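Local coordinates for protein alternansucrase (Leuconostoc mesenteroides, PDB 6HVG) that belongs to glycosyl hydrolase family 70, pairing a TIM-barrel-type enzyme core with choline-binding-type repeats on the same chain, at residues A[1200-1203]-A[1204-1207]; A[597-600]-A[601-605]; A[1295-1299]-A[1300-1304]; A[1262-1265]-A[1266-1269]. All blocks are in the same frame, centred on the assembly; numbering follows the deposited sequence.

Interaction 1 (A[1200-1203]-A[1204-1207]); sequences GVDY and QAKY
Y1203 gives the largest share of this local contact, meeting the next turn of the chain through both its carbonyl and its ring. Its O takes the N-H of Y1207 in a bond of 2.9 Å that is almost straight (172° at the hydrogen). Because chi1 of -72° sets CG beside the backbone N, the ring leans along the turn, and its CD2 comes 4.2 Å from Y1207 CE2 and equally close to K1206 CD. All three side chains run side by side in the same direction, with K1206 stretched out so that its CD also lies above one face of the Y1207 ring, offset toward its rim. F1120 stacks on the Y1203 ring.

A1205 rests its CB 3.3 Å from G1200 O, while its N-H is offered to D1202: OD1 receives it at 3.1 Å, from above the carboxylate plane, and a weaker bond goes to the backbone O of the same residue. That O also accepts from K1206 N at 3.3 Å, in the carbonyl plane. Q1204 lies alongside the aspartate, its CB 3.4 Å from D1202 OD1, before its chain bends at chi2 and carries NE2 to hydrogen bonds with I1240 O and E592 OE2. D1202 occupies the N-cap position, its carboxylate turned back to accept the A1205 N-H. The pattern is a classical aspartate N-cap, here starting the short helix 1203-1207 that follows strand 1190-1197.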
ATOM      1  N   GLY A1200     -13.882  -9.416 -25.973  1.00 57.05           N
ATOM      2  CA  GLY A1200     -14.886  -9.067 -26.971  1.00 58.41           C
ATOM      3  C   GLY A1200     -15.938 -10.140 -27.193  1.00 57.16           C
ATOM      4  O   GLY A1200     -16.818  -9.974 -28.043  1.00 56.83           O
ATOM      5  N   VAL A1201     -15.843 -11.240 -26.452  1.00 55.17           N
ATOM      6  CA  VAL A1201     -16.753 -12.371 -26.623  1.00 57.59           C
ATOM      7  C   VAL A1201     -17.218 -12.861 -25.233  1.00 55.28           C
ATOM      8  O   VAL A1201     -17.590 -14.010 -25.044  1.00 52.46           O
ATOM      9  CB  VAL A1201     -16.073 -13.464 -27.500  1.00 60.42           C
ATOM     10  CG1 VAL A1201     -14.951 -14.168 -26.746  1.00 58.75           C
ATOM     11  CG2 VAL A1201     -17.086 -14.469 -28.039  1.00 66.38           C
ATOM     12  N   ASP A1202     -17.227 -11.930 -24.279  1.00 58.75           N
ATOM     13  CA  ASP A1202     -17.576 -12.174 -22.872  1.00 56.07           C
ATOM     14  C   ASP A1202     -18.951 -11.551 -22.594  1.00 54.05           C
ATOM     15  O   ASP A1202     -19.625 -11.138 -23.539  1.00 55.38           O
ATOM     16  CB  ASP A1202     -16.478 -11.605 -21.953  1.00 53.26           C
ATOM     17  CG  ASP A1202     -16.304 -10.076 -22.072  1.00 54.07           C
ATOM     18  OD1 ASP A1202     -16.841  -9.432 -23.013  1.00 48.79           O
ATOM     19  OD2 ASP A1202     -15.597  -9.513 -21.206  1.00 53.03           O
ATOM     20  N   TYR A1203     -19.384 -11.496 -21.334  1.00 52.19           N
ATOM     21  CA  TYR A1203     -20.692 -10.906 -21.010  1.00 53.28           C
ATOM     22  C   TYR A1203     -20.701  -9.370 -21.110  1.00 54.66           C
ATOM     23  O   TYR A1203     -21.755  -8.767 -21.296  1.00 57.00           O
ATOM     24  CB  TYR A1203     -21.223 -11.405 -19.658  1.00 53.56           C
ATOM     25  CG  TYR A1203     -21.669 -12.856 -19.736  1.00 54.38           C
ATOM     26  CD1 TYR A1203     -20.800 -13.899 -19.411  1.00 52.82           C
ATOM     27  CD2 TYR A1203     -22.943 -13.184 -20.185  1.00 55.25           C
ATOM     28  CE1 TYR A1203     -21.192 -15.215 -19.532  1.00 54.62           C
ATOM     29  CE2 TYR A1203     -23.345 -14.505 -20.311  1.00 56.32           C
ATOM     30  CZ  TYR A1203     -22.466 -15.514 -19.991  1.00 56.45           C
ATOM     31  OH  TYR A1203     -22.859 -16.823 -20.102  1.00 55.99           O
ATOM     32  N   GLN A1204     -19.529  -8.741 -21.046  1.00 54.95           N
ATOM     33  CA  GLN A1204     -19.398  -7.313 -21.372  1.00 52.06           C
ATOM     34  C   GLN A1204     -19.761  -7.029 -22.829  1.00 50.15           C
ATOM     35  O   GLN A1204     -20.244  -5.944 -23.150  1.00 47.30           O
ATOM     36  CB  GLN A1204     -17.971  -6.851 -21.098  1.00 54.12           C
ATOM     37  CG  GLN A1204     -17.685  -5.401 -21.455  1.00 56.51           C
ATOM     38  CD  GLN A1204     -18.301  -4.427 -20.470  1.00 57.60           C
ATOM     39  OE1 GLN A1204     -18.005  -4.471 -19.270  1.00 56.97           O
ATOM     40  NE2 GLN A1204     -19.141  -3.512 -20.978  1.00 56.04           N
ATOM     41  N   ALA A1205     -19.493  -7.987 -23.714  1.00 50.46           N
ATOM     42  CA  ALA A1205     -19.866  -7.852 -25.120  1.00 51.83           C
ATOM     43  C   ALA A1205     -21.350  -8.087 -25.322  1.00 53.42           C
ATOM     44  O   ALA A1205     -21.985  -7.394 -26.107  1.00 56.62           O
ATOM     45  CB  ALA A1205     -19.046  -8.802 -25.977  1.00 53.95           C
ATOM     46  N   LYS A1206     -21.911  -9.065 -24.618  1.00 54.28           N
ATOM     47  CA  LYS A1206     -23.346  -9.338 -24.714  1.00 56.44           C
ATOM     48  C   LYS A1206     -24.173  -8.157 -24.223  1.00 55.37           C
ATOM     49  O   LYS A1206     -24.969  -7.611 -24.965  1.00 56.99           O
ATOM     50  CB  LYS A1206     -23.726 -10.584 -23.915  1.00 57.44           C
ATOM     51  CG  LYS A1206     -25.109 -11.094 -24.260  1.00 60.70           C
ATOM     52  CD  LYS A1206     -25.541 -12.181 -23.300  1.00 63.36           C
ATOM     53  CE  LYS A1206     -26.926 -12.700 -23.635  1.00 64.04           C
ATOM     54  NZ  LYS A1206     -27.104 -14.003 -22.951  1.00 65.08           N
ATOM     55  N   TYR A1207     -23.940  -7.750 -22.977  1.00 53.16           N
ATOM     56  CA  TYR A1207     -24.779  -6.767 -22.298  1.00 53.60           C
ATOM     57  C   TYR A1207     -24.293  -5.301 -22.351  1.00 51.20           C
ATOM     58  O   TYR A1207     -25.020  -4.402 -21.967  1.00 47.53           O
ATOM     59  CB  TYR A1207     -24.985  -7.180 -20.826  1.00 56.22           C
ATOM     60  CG  TYR A1207     -25.844  -8.416 -20.621  1.00 56.85           C
ATOM     61  CD1 TYR A1207     -27.116  -8.513 -21.182  1.00 57.85           C
ATOM     62  CD2 TYR A1207     -25.393  -9.477 -19.858  1.00 56.68           C
ATOM     63  CE1 TYR A1207     -27.898  -9.642 -20.997  1.00 58.26           C
ATOM     64  CE2 TYR A1207     -26.176 -10.604 -19.658  1.00 58.50           C
ATOM     65  CZ  TYR A1207     -27.423 -10.682 -20.228  1.00 58.37           C
ATOM     66  OH  TYR A1207     -28.194 -11.791 -20.012  1.00 59.89           O
TER

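Interaction 2 (A[597-600]-A[601-605]); sequences LHYL and MNFGS
N602 folds back over H598 where helix 587-601 ends. From its CB, 3.5 Å from H598 O, the side chain rises past the imidazole, CG lying 4.0 Å from H598 NE2. At the tip, ND2 sits 3.3 Å above the ring plane of H598, over its centre, with amide and ring planes 30° apart. The same ND2 sends an N-H to H598 O at 3.1 Å, nearly straight and in the plane of the amide. With chi1 at -65°, CG stands beside the backbone N, which lets side chain and backbone grip one carbonyl, for N602 N also bonds to H598 O. The imidazole has a further partner: its ND1 is hydrogen-bonded to Y637 OH.

The next pair along the chain, Y599 and F603, forms an offset edge-to-face stack, the edge of F603 directed at the tyrosine face, with ring centroids 5.5 Å apart and planes at 75°. The phenylalanine CE1 comes 3.4 Å from Y599 OH, which lies at its edge. M601 adds a backbone bond and apolar contacts: its N bonds to L597 O, its CG touches L597 CD1, and its doubly bent chain returns CE to 4.0 Å from L600 CB.

N602 leaves the helical path, so the helical run is interrupted there before helix 603-608 begins. M601 and L597 face helix 629-642 and the parallel strands 617-620 and 1151-1156, while Y599 turns to Y1116 and Y1207.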
ATOM      1  N   LEU A 597     -25.134  -0.203 -14.107  1.00 45.31           N
ATOM      2  CA  LEU A 597     -25.981   0.085 -12.945  1.00 42.63           C
ATOM      3  C   LEU A 597     -27.405  -0.351 -13.177  1.00 42.21           C
ATOM      4  O   LEU A 597     -28.027  -0.905 -12.290  1.00 46.56           O
ATOM      5  CB  LEU A 597     -25.962   1.566 -12.619  1.00 41.45           C
ATOM      6  CG  LEU A 597     -26.841   2.022 -11.467  1.00 41.84           C
ATOM      7  CD1 LEU A 597     -26.445   1.341 -10.160  1.00 40.99           C
ATOM      8  CD2 LEU A 597     -26.754   3.533 -11.355  1.00 43.21           C
ATOM      9  N   HIS A 598     -27.930  -0.099 -14.362  1.00 44.75           N
ATOM     10  CA  HIS A 598     -29.272  -0.557 -14.705  1.00 46.95           C
ATOM     11  C   HIS A 598     -29.298  -2.061 -14.651  1.00 48.10           C
ATOM     12  O   HIS A 598     -30.218  -2.648 -14.080  1.00 56.09           O
ATOM     13  CB  HIS A 598     -29.655  -0.082 -16.094  1.00 48.41           C
ATOM     14  CG  HIS A 598     -31.013  -0.522 -16.534  1.00 48.58           C
ATOM     15  ND1 HIS A 598     -32.157   0.196 -16.251  1.00 49.05           N
ATOM     16  CD2 HIS A 598     -31.401  -1.574 -17.290  1.00 48.98           C
ATOM     17  CE1 HIS A 598     -33.195  -0.408 -16.796  1.00 49.67           C
ATOM     18  NE2 HIS A 598     -32.764  -1.483 -17.435  1.00 50.93           N
ATOM     19  N   TYR A 599     -28.276  -2.686 -15.229  1.00 45.84           N
ATOM     20  CA  TYR A 599     -28.182  -4.143 -15.287  1.00 46.65           C
ATOM     21  C   TYR A 599     -28.235  -4.772 -13.897  1.00 48.68           C
ATOM     22  O   TYR A 599     -28.877  -5.808 -13.714  1.00 48.01           O
ATOM     23  CB  TYR A 599     -26.913  -4.547 -16.015  1.00 43.90           C
ATOM     24  CG  TYR A 599     -26.555  -6.011 -15.990  1.00 42.27           C
ATOM     25  CD1 TYR A 599     -27.075  -6.883 -16.916  1.00 44.43           C
ATOM     26  CD2 TYR A 599     -25.647  -6.506 -15.073  1.00 43.43           C
ATOM     27  CE1 TYR A 599     -26.697  -8.215 -16.937  1.00 45.96           C
ATOM     28  CE2 TYR A 599     -25.259  -7.831 -15.086  1.00 42.75           C
ATOM     29  CZ  TYR A 599     -25.785  -8.678 -16.020  1.00 44.71           C
ATOM     30  OH  TYR A 599     -25.423 -10.011 -16.042  1.00 48.12           O
ATOM     31  N   LEU A 600     -27.595  -4.142 -12.919  1.00 49.91           N
ATOM     32  CA  LEU A 600     -27.600  -4.675 -11.554  1.00 51.22           C
ATOM     33  C   LEU A 600     -28.955  -4.472 -10.882  1.00 52.50           C
ATOM     34  O   LEU A 600     -29.462  -5.384 -10.230  1.00 52.43           O
ATOM     35  CB  LEU A 600     -26.481  -4.051 -10.712  1.00 50.73           C
ATOM     36  CG  LEU A 600     -25.056  -4.376 -11.176  1.00 53.86           C
ATOM     37  CD1 LEU A 600     -24.055  -3.410 -10.590  1.00 49.95           C
ATOM     38  CD2 LEU A 600     -24.649  -5.812 -10.854  1.00 55.34           C
ATOM     39  N   MET A 601     -29.548  -3.291 -11.054  1.00 53.94           N
ATOM     40  CA  MET A 601     -30.847  -2.979 -10.439  1.00 55.29           C
ATOM     41  C   MET A 601     -32.009  -3.690 -11.126  1.00 53.89           C
ATOM     42  O   MET A 601     -33.104  -3.733 -10.584  1.00 56.46           O
ATOM     43  CB  MET A 601     -31.113  -1.476 -10.446  1.00 55.71           C
ATOM     44  CG  MET A 601     -30.109  -0.626  -9.680  1.00 54.08           C
ATOM     45  SD  MET A 601     -30.043  -0.992  -7.921  1.00 54.32           S
ATOM     46  CE  MET A 601     -28.614  -2.071  -7.950  1.00 61.75           C
ATOM     47  N   ASN A 602     -31.766  -4.246 -12.308  1.00 54.43           N
ATOM     48  CA  ASN A 602     -32.728  -5.132 -12.963  1.00 54.43           C
ATOM     49  C   ASN A 602     -32.144  -6.515 -13.239  1.00 52.09           C
ATOM     50  O   ASN A 602     -32.504  -7.140 -14.238  1.00 52.41           O
ATOM     51  CB  ASN A 602     -33.196  -4.477 -14.268  1.00 54.20           C
ATOM     52  CG  ASN A 602     -33.958  -3.197 -14.023  1.00 53.97           C
ATOM     53  OD1 ASN A 602     -35.184  -3.208 -13.861  1.00 56.27           O
ATOM     54  ND2 ASN A 602     -33.234  -2.087 -13.965  1.00 52.78           N
ATOM     55  N   PHE A 603     -31.219  -6.973 -12.393  1.00 48.60           N
ATOM     56  CA  PHE A 603     -30.496  -8.206 -12.695  1.00 48.19           C
ATOM     57  C   PHE A 603     -31.450  -9.341 -12.926  1.00 47.81           C
ATOM     58  O   PHE A 603     -31.364 -10.033 -13.937  1.00 51.15           O
ATOM     59  CB  PHE A 603     -29.498  -8.567 -11.606  1.00 49.06           C
ATOM     60  CG  PHE A 603     -28.692  -9.801 -11.910  1.00 50.69           C
ATOM     61  CD1 PHE A 603     -27.817  -9.814 -12.978  1.00 53.38           C
ATOM     62  CD2 PHE A 603     -28.793 -10.941 -11.125  1.00 50.97           C
ATOM     63  CE1 PHE A 603     -27.069 -10.955 -13.269  1.00 55.36           C
ATOM     64  CE2 PHE A 603     -28.048 -12.076 -11.408  1.00 51.87           C
ATOM     65  CZ  PHE A 603     -27.185 -12.086 -12.481  1.00 52.81           C
ATOM     66  N   GLY A 604     -32.393  -9.506 -12.008  1.00 47.87           N
ATOM     67  CA  GLY A 604     -33.387 -10.582 -12.077  1.00 48.50           C
ATOM     68  C   GLY A 604     -34.310 -10.548 -13.287  1.00 48.67           C
ATOM     69  O   GLY A 604     -34.569 -11.577 -13.891  1.00 47.85           O
ATOM     70  N   SER A 605     -34.811  -9.364 -13.631  1.00 51.85           N
ATOM     71  CA  SER A 605     -35.686  -9.182 -14.790  1.00 54.54           C
ATOM     72  C   SER A 605     -34.997  -9.584 -16.094  1.00 56.47           C
ATOM     73  O   SER A 605     -35.591 -10.253 -16.939  1.00 61.45           O
ATOM     74  CB  SER A 605     -36.144  -7.728 -14.898  1.00 55.11           C
ATOM     75  OG  SER A 605     -36.763  -7.280 -13.704  1.00 56.21           O
TER

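Interaction 3 (A[1295-1299]-A[1300-1304]); sequences ISDAS and GVKYY
D1297 and G1300 are joined by two hydrogen bonds across the tip of a hairpin. The backbone N of D1297 reaches G1300 O at 2.8 Å, and in return G1300 N donates to D1297 OD1 at 2.9 Å, approaching nearly along the C-O axis of the carboxylate. The aspartate can do this because chi1 of 76° swings CG between its backbone N and carbonyl carbon, over the loop. The same OD1 takes a weak bond from S1299 N, an Asx turn, so one oxygen gathers two N-H groups of the loop. Its partner OD2 has its main bond with Y1331 OH; K1302 NZ stands at 4.0 Å, a long salt bridge, the lysine crossing the aspartate at about a right angle.

Behind the tip, I1295 and K1302 form an antiparallel hydrogen-bonded pair, with both N-H...O bonds at 2.9 Å, and S1296 opposite V1301 is the non-hydrogen-bonded pair that follows. Two short strands, 1294-1296 and 1301-1304, linked by so tight a loop make a beta hairpin, resembling those of the cell-wall-binding-type repeats that follow in the chain. V1301 also pairs its backbone with M1332, which lies beyond strand 1323-1326.

Packing follows the alternation of the strands. On the face of I1295 and K1302 the two side chains run alongside each other: the lysine bends at chi3 and lays CE 3.8 Å from I1295 CG2. That methyl also meets the rim of the Y1304 ring at CE1, 4.4 Å away. On the other face, S1296 OG lies 3.6 Å from V1301 CG2.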
ATOM      1  N   ILE A1295      32.613   8.339 -36.221  1.00 42.42           N
ATOM      2  CA  ILE A1295      33.501   8.736 -37.306  1.00 41.16           C
ATOM      3  C   ILE A1295      33.741  10.233 -37.228  1.00 41.39           C
ATOM      4  O   ILE A1295      32.812  10.995 -37.147  1.00 43.73           O
ATOM      5  CB  ILE A1295      32.915   8.367 -38.675  1.00 39.68           C
ATOM      6  CG1 ILE A1295      33.983   8.586 -39.770  1.00 39.67           C
ATOM      7  CG2 ILE A1295      31.595   9.102 -38.922  1.00 39.30           C
ATOM      8  CD1 ILE A1295      33.564   8.136 -41.154  1.00 39.84           C
ATOM      9  N   SER A1296      34.996  10.645 -37.266  1.00 42.71           N
ATOM     10  CA  SER A1296      35.361  12.056 -37.285  1.00 41.67           C
ATOM     11  C   SER A1296      35.319  12.582 -38.700  1.00 44.29           C
ATOM     12  O   SER A1296      35.564  11.854 -39.664  1.00 43.88           O
ATOM     13  CB  SER A1296      36.785  12.262 -36.752  1.00 42.76           C
ATOM     14  OG  SER A1296      36.813  12.490 -35.357  1.00 42.88           O
ATOM     15  N   ASP A1297      35.026  13.876 -38.813  1.00 47.15           N
ATOM     16  CA  ASP A1297      35.249  14.632 -40.055  1.00 46.92           C
ATOM     17  C   ASP A1297      35.790  16.053 -39.724  1.00 47.90           C
ATOM     18  O   ASP A1297      36.052  16.374 -38.562  1.00 48.09           O
ATOM     19  CB  ASP A1297      34.002  14.604 -40.949  1.00 44.10           C
ATOM     20  CG  ASP A1297      32.887  15.531 -40.475  1.00 46.03           C
ATOM     21  OD1 ASP A1297      33.150  16.496 -39.710  1.00 47.79           O
ATOM     22  OD2 ASP A1297      31.711  15.326 -40.895  1.00 42.18           O
ATOM     23  N   ALA A1298      35.993  16.873 -40.736  1.00 48.49           N
ATOM     24  CA  ALA A1298      36.587  18.171 -40.521  1.00 48.26           C
ATOM     25  C   ALA A1298      35.760  19.010 -39.565  1.00 47.10           C
ATOM     26  O   ALA A1298      36.318  19.757 -38.769  1.00 43.36           O
ATOM     27  CB  ALA A1298      36.767  18.886 -41.846  1.00 50.15           C
ATOM     28  N   SER A1299      34.443  18.879 -39.638  1.00 48.37           N
ATOM     29  CA  SER A1299      33.543  19.624 -38.739  1.00 52.85           C
ATOM     30  C   SER A1299      33.469  19.065 -37.306  1.00 53.93           C
ATOM     31  O   SER A1299      33.418  19.837 -36.354  1.00 59.07           O
ATOM     32  CB  SER A1299      32.139  19.698 -39.346  1.00 53.97           C
ATOM     33  OG  SER A1299      32.182  20.409 -40.578  1.00 55.14           O
ATOM     34  N   GLY A1300      33.464  17.744 -37.151  1.00 51.33           N
ATOM     35  CA  GLY A1300      33.352  17.155 -35.831  1.00 47.28           C
ATOM     36  C   GLY A1300      33.119  15.657 -35.843  1.00 47.08           C
ATOM     37  O   GLY A1300      33.322  14.999 -36.863  1.00 49.52           O
ATOM     38  N   VAL A1301      32.662  15.107 -34.717  1.00 43.22           N
ATOM     39  CA  VAL A1301      32.438  13.661 -34.595  1.00 39.72           C
ATOM     40  C   VAL A1301      30.977  13.295 -34.790  1.00 38.19           C
ATOM     41  O   VAL A1301      30.092  13.982 -34.305  1.00 42.36           O
ATOM     42  CB  VAL A1301      32.916  13.150 -33.248  1.00 38.17           C
ATOM     43  CG1 VAL A1301      32.889  11.639 -33.200  1.00 39.60           C
ATOM     44  CG2 VAL A1301      34.326  13.637 -32.985  1.00 39.06           C
ATOM     45  N   LYS A1302      30.740  12.237 -35.544  1.00 37.73           N
ATOM     46  CA  LYS A1302      29.401  11.721 -35.800  1.00 39.80           C
ATOM     47  C   LYS A1302      29.302  10.313 -35.231  1.00 40.44           C
ATOM     48  O   LYS A1302      30.330   9.672 -34.988  1.00 39.92           O
ATOM     49  CB  LYS A1302      29.139  11.688 -37.301  1.00 41.93           C
ATOM     50  CG  LYS A1302      29.258  13.056 -37.963  1.00 45.25           C
ATOM     51  CD  LYS A1302      28.852  13.048 -39.420  1.00 46.91           C
ATOM     52  CE  LYS A1302      29.825  12.237 -40.258  1.00 49.52           C
ATOM     53  NZ  LYS A1302      29.310  12.239 -41.641  1.00 54.15           N
ATOM     54  N   TYR A1303      28.080   9.821 -35.041  1.00 38.86           N
ATOM     55  CA  TYR A1303      27.879   8.447 -34.584  1.00 39.78           C
ATOM     56  C   TYR A1303      26.734   7.788 -35.309  1.00 39.21           C
ATOM     57  O   TYR A1303      25.737   8.432 -35.581  1.00 40.47           O
ATOM     58  CB  TYR A1303      27.612   8.402 -33.080  1.00 41.02           C
ATOM     59  CG  TYR A1303      27.236   7.021 -32.584  1.00 39.82           C
ATOM     60  CD1 TYR A1303      28.205   6.081 -32.258  1.00 41.10           C
ATOM     61  CD2 TYR A1303      25.915   6.661 -32.444  1.00 38.31           C
ATOM     62  CE1 TYR A1303      27.849   4.807 -31.832  1.00 41.25           C
ATOM     63  CE2 TYR A1303      25.555   5.415 -32.005  1.00 37.53           C
ATOM     64  CZ  TYR A1303      26.508   4.489 -31.702  1.00 38.67           C
ATOM     65  OH  TYR A1303      26.109   3.263 -31.231  1.00 37.14           O
ATOM     66  N   TYR A1304      26.898   6.512 -35.641  1.00 39.52           N
ATOM     67  CA  TYR A1304      25.854   5.743 -36.287  1.00 41.25           C
ATOM     68  C   TYR A1304      25.500   4.541 -35.401  1.00 43.75           C
ATOM     69  O   TYR A1304      26.387   3.814 -34.948  1.00 44.52           O
ATOM     70  CB  TYR A1304      26.321   5.275 -37.670  1.00 43.00           C
ATOM     71  CG  TYR A1304      26.326   6.364 -38.697  1.00 43.03           C
ATOM     72  CD1 TYR A1304      27.352   7.314 -38.750  1.00 44.12           C
ATOM     73  CD2 TYR A1304      25.312   6.452 -39.629  1.00 43.72           C
ATOM     74  CE1 TYR A1304      27.345   8.325 -39.700  1.00 45.45           C
ATOM     75  CE2 TYR A1304      25.301   7.450 -40.584  1.00 45.36           C
ATOM     76  CZ  TYR A1304      26.307   8.374 -40.616  1.00 45.53           C
ATOM     77  OH  TYR A1304      26.227   9.349 -41.565  1.00 46.37           O
TER

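Interaction 4 (A[1262-1265]-A[1266-1269]); sequences LKDW and ATNQ
D1264 swings its carboxylate away from its own backbone N (chi1 167°), while T1267 sets OG1 between N and carbonyl carbon (chi1 55°), and the two side chains meet at about a right angle. OG1 of T1267 donates to the anti lone pair of D1264 OD2. The backbone N of T1267 bonds to the same oxygen at 2.9 Å, from above the carboxylate plane, so OD2 is gripped by two donors of one residue. The other oxygen, OD1, is bonded to S1305 OG.

The backbone closes the loop around this pair. D1264 N bonds to Q1269 O at 3.1 Å in an almost straight line (177°), and N1268 N reaches back weakly to D1264 O. The result is a tight turn with an N-cap-like aspartate, though no regular helix follows. N1268 takes positive phi, turning the chain. K1263, extended along its whole length, brings NZ to 3.3 Å from N1268 OD1, a weak bond.

The turn belongs to the long loop between strands 1248-1252 and 1291-1292. A1266 pairs its backbone with K1312 and W1265 O bonds to T1314 OG1, at the start of strand 1314-1317, while W1265 NE1 is hydrogen-bonded to D446 OD2.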
ATOM      1  N   LEU A1262      10.652  -1.447 -28.995  1.00 50.07           N
ATOM      2  CA  LEU A1262      11.995  -1.227 -29.532  1.00 46.71           C
ATOM      3  C   LEU A1262      12.156   0.060 -30.312  1.00 46.67           C
ATOM      4  O   LEU A1262      11.276   0.477 -31.053  1.00 48.30           O
ATOM      5  CB  LEU A1262      12.410  -2.399 -30.398  1.00 46.65           C
ATOM      6  CG  LEU A1262      12.498  -3.720 -29.642  1.00 46.56           C
ATOM      7  CD1 LEU A1262      12.713  -4.896 -30.578  1.00 48.55           C
ATOM      8  CD2 LEU A1262      13.614  -3.637 -28.629  1.00 45.89           C
ATOM      9  N   LYS A1263      13.332   0.653 -30.134  1.00 47.87           N
ATOM     10  CA  LYS A1263      13.615   2.025 -30.503  1.00 48.27           C
ATOM     11  C   LYS A1263      15.052   2.130 -30.986  1.00 46.50           C
ATOM     12  O   LYS A1263      15.904   1.357 -30.564  1.00 50.58           O
ATOM     13  CB  LYS A1263      13.397   2.863 -29.250  1.00 51.57           C
ATOM     14  CG  LYS A1263      13.500   4.376 -29.345  1.00 53.71           C
ATOM     15  CD  LYS A1263      13.943   4.924 -27.995  1.00 54.17           C
ATOM     16  CE  LYS A1263      13.730   6.408 -27.775  1.00 54.00           C
ATOM     17  NZ  LYS A1263      14.438   6.831 -26.532  1.00 53.84           N
ATOM     18  N   ASP A1264      15.299   3.058 -31.903  1.00 43.26           N
ATOM     19  CA  ASP A1264      16.634   3.367 -32.364  1.00 41.44           C
ATOM     20  C   ASP A1264      17.160   4.534 -31.550  1.00 39.84           C
ATOM     21  O   ASP A1264      16.495   5.572 -31.477  1.00 36.67           O
ATOM     22  CB  ASP A1264      16.589   3.756 -33.829  1.00 43.11           C
ATOM     23  CG  ASP A1264      17.877   4.381 -34.294  1.00 46.70           C
ATOM     24  OD1 ASP A1264      18.931   3.722 -34.183  1.00 48.53           O
ATOM     25  OD2 ASP A1264      17.845   5.537 -34.745  1.00 51.05           O
ATOM     26  N   TRP A1265      18.333   4.376 -30.926  1.00 38.89           N
ATOM     27  CA  TRP A1265      18.809   5.400 -30.002  1.00 39.57           C
ATOM     28  C   TRP A1265      19.161   6.663 -30.721  1.00 39.35           C
ATOM     29  O   TRP A1265      19.067   7.754 -30.156  1.00 40.44           O
ATOM     30  CB  TRP A1265      20.009   4.939 -29.183  1.00 43.24           C
ATOM     31  CG  TRP A1265      19.763   3.712 -28.360  1.00 46.74           C
ATOM     32  CD1 TRP A1265      20.447   2.542 -28.426  1.00 51.19           C
ATOM     33  CD2 TRP A1265      18.782   3.537 -27.356  1.00 47.94           C
ATOM     34  NE1 TRP A1265      19.952   1.636 -27.531  1.00 50.66           N
ATOM     35  CE2 TRP A1265      18.916   2.219 -26.864  1.00 50.72           C
ATOM     36  CE3 TRP A1265      17.811   4.362 -26.804  1.00 50.09           C
ATOM     37  CZ2 TRP A1265      18.109   1.705 -25.850  1.00 52.21           C
ATOM     38  CZ3 TRP A1265      16.999   3.845 -25.785  1.00 54.01           C
ATOM     39  CH2 TRP A1265      17.163   2.525 -25.322  1.00 52.44           C
ATOM     40  N   ALA A1266      19.583   6.527 -31.967  1.00 41.33           N
ATOM     41  CA  ALA A1266      20.156   7.633 -32.723  1.00 41.18           C
ATOM     42  C   ALA A1266      19.143   8.690 -33.125  1.00 41.79           C
ATOM     43  O   ALA A1266      19.382   9.887 -32.971  1.00 39.71           O
ATOM     44  CB  ALA A1266      20.825   7.082 -33.949  1.00 40.69           C
ATOM     45  N   THR A1267      18.012   8.229 -33.653  1.00 42.97           N
ATOM     46  CA  THR A1267      16.934   9.097 -34.094  1.00 43.19           C
ATOM     47  C   THR A1267      15.790   9.181 -33.100  1.00 44.20           C
ATOM     48  O   THR A1267      14.958  10.067 -33.208  1.00 46.96           O
ATOM     49  CB  THR A1267      16.355   8.559 -35.384  1.00 44.67           C
ATOM     50  OG1 THR A1267      15.967   7.202 -35.190  1.00 46.91           O
ATOM     51  CG2 THR A1267      17.384   8.610 -36.479  1.00 44.35           C
ATOM     52  N   ASN A1268      15.783   8.277 -32.117  1.00 48.46           N
ATOM     53  CA  ASN A1268      14.714   8.122 -31.123  1.00 47.06           C
ATOM     54  C   ASN A1268      13.354   7.746 -31.709  1.00 49.60           C
ATOM     55  O   ASN A1268      12.362   7.856 -31.038  1.00 52.42           O
ATOM     56  CB  ASN A1268      14.618   9.344 -30.240  1.00 46.23           C
ATOM     57  CG  ASN A1268      15.879   9.559 -29.417  1.00 50.93           C
ATOM     58  OD1 ASN A1268      16.232   8.737 -28.561  1.00 50.59           O
ATOM     59  ND2 ASN A1268      16.536  10.694 -29.638  1.00 55.14           N
ATOM     60  N   GLN A1269      13.335   7.241 -32.939  1.00 51.26           N
ATOM     61  CA  GLN A1269      12.125   6.770 -33.575  1.00 50.15           C
ATOM     62  C   GLN A1269      11.929   5.295 -33.257  1.00 48.37           C
ATOM     63  O   GLN A1269      12.895   4.538 -33.177  1.00 45.26           O
ATOM     64  CB  GLN A1269      12.223   6.974 -35.088  1.00 55.60           C
ATOM     65  CG  GLN A1269      10.949   6.643 -35.847  1.00 57.10           C
ATOM     66  CD  GLN A1269      11.089   6.885 -37.325  1.00 55.12           C
ATOM     67  OE1 GLN A1269      12.139   7.298 -37.797  1.00 54.62           O
ATOM     68  NE2 GLN A1269      10.029   6.607 -38.069  1.00 54.73           N
TER

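The four contacts follow the chain in the order interaction 2, 1, 4, 3, and fall into two groups. Interactions 1 and 2 have centres 16 Å apart and touch where Y1207 CD2 meets Y599 CE1 at 3.4 Å; hundreds of residues separate them in sequence, so this packing joins helix 1203-1207 to the helices 587-601 and 603-608 beside the parallel barrel sheet. Interactions 3 and 4 form the second group, with centres 19 Å apart and nearest atoms about 5 Å apart. There the loop 1262-1269 lies beside the hairpin 1294-1304, linked through S1305. About 70 Å separates the centres of interactions 2 and 3, from barrel flank to the hairpin 1294-1304.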